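PDB 4MB7: endonuclease 8-like L720 from Acanthamoeba polyphaga mimivirus, which is an endonuclease VIII-like protein of the Fpg/Nei family, with an H2TH region and a bound zinc ion. Local coordinates for residues L184-I194 and M207-I218. Sequence-based numbering, arbitrary orientation.
Sequences LQQEALYDCKI and MFDCLCNSLKKI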
# COMPACT_ATOMS: atom_id res chain seq x y z
N LEU A 184 -0.87 -11.13 -0.47
CA LEU A 184 -2.31 -11.13 -0.18
C LEU A 184 -3.13 -11.82 -1.26
O LEU A 184 -4.01 -12.63 -0.96
CB LEU A 184 -2.82 -9.71 0.03
CG LEU A 184 -2.57 -9.06 1.39
CD1 LEU A 184 -2.91 -7.58 1.35
CD2 LEU A 184 -3.37 -9.76 2.47
N GLN A 185 -2.85 -11.49 -2.52
CA GLN A 185 -3.64 -12.02 -3.63
C GLN A 185 -3.58 -13.54 -3.73
O GLN A 185 -4.60 -14.19 -3.97
CB GLN A 185 -3.24 -11.35 -4.95
CG GLN A 185 -1.81 -11.59 -5.40
CD GLN A 185 -1.69 -12.79 -6.33
OE1 GLN A 185 -2.69 -13.35 -6.77
NE2 GLN A 185 -0.46 -13.17 -6.65
N GLN A 186 -2.40 -14.12 -3.52
CA GLN A 186 -2.25 -15.57 -3.66
C GLN A 186 -2.71 -16.33 -2.41
O GLN A 186 -3.19 -17.46 -2.51
CB GLN A 186 -0.82 -15.95 -4.06
CG GLN A 186 0.26 -15.57 -3.07
CD GLN A 186 1.65 -15.69 -3.67
OE1 GLN A 186 2.33 -16.69 -3.50
NE2 GLN A 186 2.07 -14.65 -4.39
N GLU A 187 -2.56 -15.71 -1.24
CA GLU A 187 -3.06 -16.30 -0.01
C GLU A 187 -4.59 -16.35 -0.03
O GLU A 187 -5.20 -17.33 0.40
CB GLU A 187 -2.58 -15.51 1.21
CG GLU A 187 -1.13 -15.76 1.58
CD GLU A 187 -0.89 -17.15 2.14
OE1 GLU A 187 -1.80 -17.69 2.80
OE2 GLU A 187 0.20 -17.70 1.91
N ALA A 188 -5.20 -15.29 -0.55
CA ALA A 188 -6.66 -15.22 -0.64
C ALA A 188 -7.18 -16.22 -1.67
O ALA A 188 -8.20 -16.88 -1.44
CB ALA A 188 -7.10 -13.82 -1.01
N LEU A 189 -6.48 -16.34 -2.79
CA LEU A 189 -6.89 -17.25 -3.85
C LEU A 189 -6.85 -18.71 -3.39
O LEU A 189 -7.71 -19.50 -3.76
CB LEU A 189 -6.03 -17.05 -5.10
CG LEU A 189 -6.42 -15.83 -5.95
CD1 LEU A 189 -5.42 -15.61 -7.07
CD2 LEU A 189 -7.83 -15.99 -6.50
N TYR A 190 -5.85 -19.05 -2.58
CA TYR A 190 -5.79 -20.40 -2.02
C TYR A 190 -6.90 -20.62 -1.00
O TYR A 190 -7.50 -21.69 -0.94
CB TYR A 190 -4.43 -20.69 -1.38
CG TYR A 190 -4.43 -22.03 -0.68
CD1 TYR A 190 -4.36 -23.21 -1.41
CD2 TYR A 190 -4.53 -22.12 0.70
CE1 TYR A 190 -4.37 -24.44 -0.79
CE2 TYR A 190 -4.54 -23.35 1.34
CZ TYR A 190 -4.47 -24.51 0.58
OH TYR A 190 -4.48 -25.74 1.20
N ASP A 191 -7.15 -19.60 -0.18
CA ASP A 191 -8.17 -19.67 0.85
C ASP A 191 -9.55 -19.91 0.25
O ASP A 191 -10.42 -20.52 0.88
CB ASP A 191 -8.17 -18.37 1.67
CG ASP A 191 -8.92 -18.49 2.98
OD1 ASP A 191 -9.02 -19.62 3.51
OD2 ASP A 191 -9.39 -17.45 3.48
N CYS A 192 -9.75 -19.44 -0.98
CA CYS A 192 -11.03 -19.56 -1.65
C CYS A 192 -11.02 -20.62 -2.75
O CYS A 192 -11.99 -20.74 -3.50
CB CYS A 192 -11.45 -18.21 -2.25
SG CYS A 192 -11.56 -16.87 -1.04
N LYS A 193 -9.93 -21.38 -2.82
CA LYS A 193 -9.80 -22.48 -3.78
C LYS A 193 -10.03 -22.03 -5.22
O LYS A 193 -10.68 -22.72 -6.00
CB LYS A 193 -10.75 -23.63 -3.42
CG LYS A 193 -10.37 -24.35 -2.14
CD LYS A 193 -11.51 -25.23 -1.63
CE LYS A 193 -11.92 -26.26 -2.67
NZ LYS A 193 -10.81 -27.19 -3.03
N ILE A 194 -9.50 -20.86 -5.57
CA ILE A 194 -9.64 -20.32 -6.91
C ILE A 194 -8.31 -20.32 -7.65
O ILE A 194 -7.30 -19.85 -7.12
CB ILE A 194 -10.20 -18.88 -6.88
CG1 ILE A 194 -11.58 -18.86 -6.22
CG2 ILE A 194 -10.27 -18.30 -8.28
CD1 ILE A 194 -12.21 -17.49 -6.16
N MET A 207 -18.32 -16.24 -5.01
CA MET A 207 -16.87 -16.40 -4.92
C MET A 207 -16.11 -15.07 -4.93
O MET A 207 -15.01 -14.98 -4.38
CB MET A 207 -16.35 -17.34 -6.01
CG MET A 207 -16.76 -18.79 -5.80
SD MET A 207 -16.50 -19.34 -4.10
CE MET A 207 -14.72 -19.23 -3.97
N PHE A 208 -16.63 -14.07 -5.61
CA PHE A 208 -16.07 -12.73 -5.48
C PHE A 208 -16.28 -12.17 -4.08
O PHE A 208 -15.42 -11.52 -3.52
CB PHE A 208 -16.58 -11.78 -6.54
CG PHE A 208 -15.56 -11.47 -7.58
CD1 PHE A 208 -14.45 -10.72 -7.26
CD2 PHE A 208 -15.68 -11.95 -8.86
CE1 PHE A 208 -13.49 -10.45 -8.20
CE2 PHE A 208 -14.73 -11.68 -9.81
CZ PHE A 208 -13.63 -10.93 -9.48
N ASP A 209 -17.45 -12.44 -3.53
CA ASP A 209 -17.73 -12.06 -2.15
C ASP A 209 -16.79 -12.83 -1.24
O ASP A 209 -16.27 -12.29 -0.26
CB ASP A 209 -19.19 -12.36 -1.79
CG ASP A 209 -19.53 -11.97 -0.37
OD1 ASP A 209 -19.82 -10.78 -0.14
OD2 ASP A 209 -19.53 -12.86 0.51
N CYS A 210 -16.55 -14.09 -1.59
CA CYS A 210 -15.64 -14.95 -0.85
C CYS A 210 -14.22 -14.40 -0.85
O CYS A 210 -13.54 -14.39 0.18
CB CYS A 210 -15.66 -16.36 -1.43
SG CYS A 210 -14.90 -17.62 -0.39
N LEU A 211 -13.77 -13.93 -2.01
CA LEU A 211 -12.43 -13.36 -2.15
C LEU A 211 -12.24 -12.10 -1.31
O LEU A 211 -11.20 -11.93 -0.67
CB LEU A 211 -12.13 -13.03 -3.62
CG LEU A 211 -11.49 -14.14 -4.46
CD1 LEU A 211 -11.28 -13.67 -5.89
CD2 LEU A 211 -10.17 -14.57 -3.84
N CYS A 212 -13.24 -11.24 -1.31
CA CYS A 212 -13.17 -9.99 -0.54
C CYS A 212 -13.13 -10.26 0.96
O CYS A 212 -12.39 -9.61 1.69
CB CYS A 212 -14.35 -9.08 -0.89
SG CYS A 212 -14.34 -8.51 -2.60
N ASN A 213 -13.93 -11.23 1.41
CA ASN A 213 -13.92 -11.61 2.82
C ASN A 213 -12.57 -12.20 3.22
O ASN A 213 -12.06 -11.93 4.31
CB ASN A 213 -15.05 -12.59 3.13
CG ASN A 213 -16.42 -11.94 3.07
OD1 ASN A 213 -17.27 -12.33 2.28
ND2 ASN A 213 -16.64 -10.95 3.92
N SER A 214 -12.01 -13.01 2.33
CA SER A 214 -10.71 -13.64 2.57
C SER A 214 -9.61 -12.60 2.66
O SER A 214 -8.76 -12.65 3.55
CB SER A 214 -10.39 -14.65 1.47
OG SER A 214 -9.11 -15.21 1.65
N LEU A 215 -9.61 -11.65 1.72
CA LEU A 215 -8.62 -10.58 1.70
C LEU A 215 -8.64 -9.79 3.00
O LEU A 215 -7.59 -9.57 3.62
CB LEU A 215 -8.86 -9.64 0.51
CG LEU A 215 -8.42 -10.15 -0.86
CD1 LEU A 215 -8.98 -9.25 -1.96
CD2 LEU A 215 -6.91 -10.22 -0.94
N LYS A 216 -9.83 -9.38 3.43
CA LYS A 216 -9.94 -8.59 4.65
C LYS A 216 -9.56 -9.41 5.89
O LYS A 216 -8.99 -8.86 6.84
CB LYS A 216 -11.34 -8.00 4.80
CG LYS A 216 -11.43 -6.90 5.85
CD LYS A 216 -12.71 -6.11 5.75
CE LYS A 216 -12.70 -4.92 6.69
NZ LYS A 216 -13.97 -4.14 6.65
N LYS A 217 -9.86 -10.70 5.87
CA LYS A 217 -9.53 -11.58 6.99
C LYS A 217 -8.02 -11.70 7.18
O LYS A 217 -7.52 -11.59 8.30
CB LYS A 217 -10.14 -12.97 6.78
CG LYS A 217 -9.97 -13.91 7.96
CD LYS A 217 -8.96 -15.00 7.66
CE LYS A 217 -9.37 -15.81 6.44
NZ LYS A 217 -8.43 -16.93 6.18
N ILE A 218 -7.31 -11.92 6.08
CA ILE A 218 -5.85 -12.04 6.11
C ILE A 218 -5.19 -10.72 6.52
O ILE A 218 -4.21 -10.72 7.27
CB ILE A 218 -5.31 -12.51 4.74
CG1 ILE A 218 -5.93 -13.86 4.37
CG2 ILE A 218 -3.80 -12.61 4.76
CD1 ILE A 218 -5.63 -14.31 2.96
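One carboxylate oxygen, OD2 of Asp191, takes two bonds from helix 205-230. Ser214 OG donates to its anti lone pair over 2.9 Å, while Lys217 NZ forms a salt bridge with the same OD2, also at 2.9 Å, from about 50° out of the carboxylate plane. Lys217 gets there because its chain, leaving with CG anti to the backbone N (chi1 -174°), bends at chi2 and chi3. The other oxygen, OD1, pairs with Arg240.

Next to this cluster Ala188 is a knob in the hole formed by Leu211, Ser214, Leu215 and Ile218, its CB 3.6 Å from Leu215 CD2. Consistent with so small a knob, the helix axes come within 8.8 Å, their N-to-C directions 125° apart. At the C-terminal end of helix 182-191, Cys192 SG lies 3.5 Å from Cys210 SG, and Ile194, whose N closes the Schellman motif with Lys193 at C-prime, brings CD1 tip to tip with Leu211 CG at 3.8 Å. Near its N-terminal end Leu184 CD2 lies 3.7 Å from Ile218 CG2, the side chains running alongside in opposite directions.

Both segments lie within the H2TH region: Leu189 and Phe208 rest on helix 167-171, Cys212 packs against helix 148-161, and Tyr190 touches Pro248 and Gln272 in the loops around the zinc site.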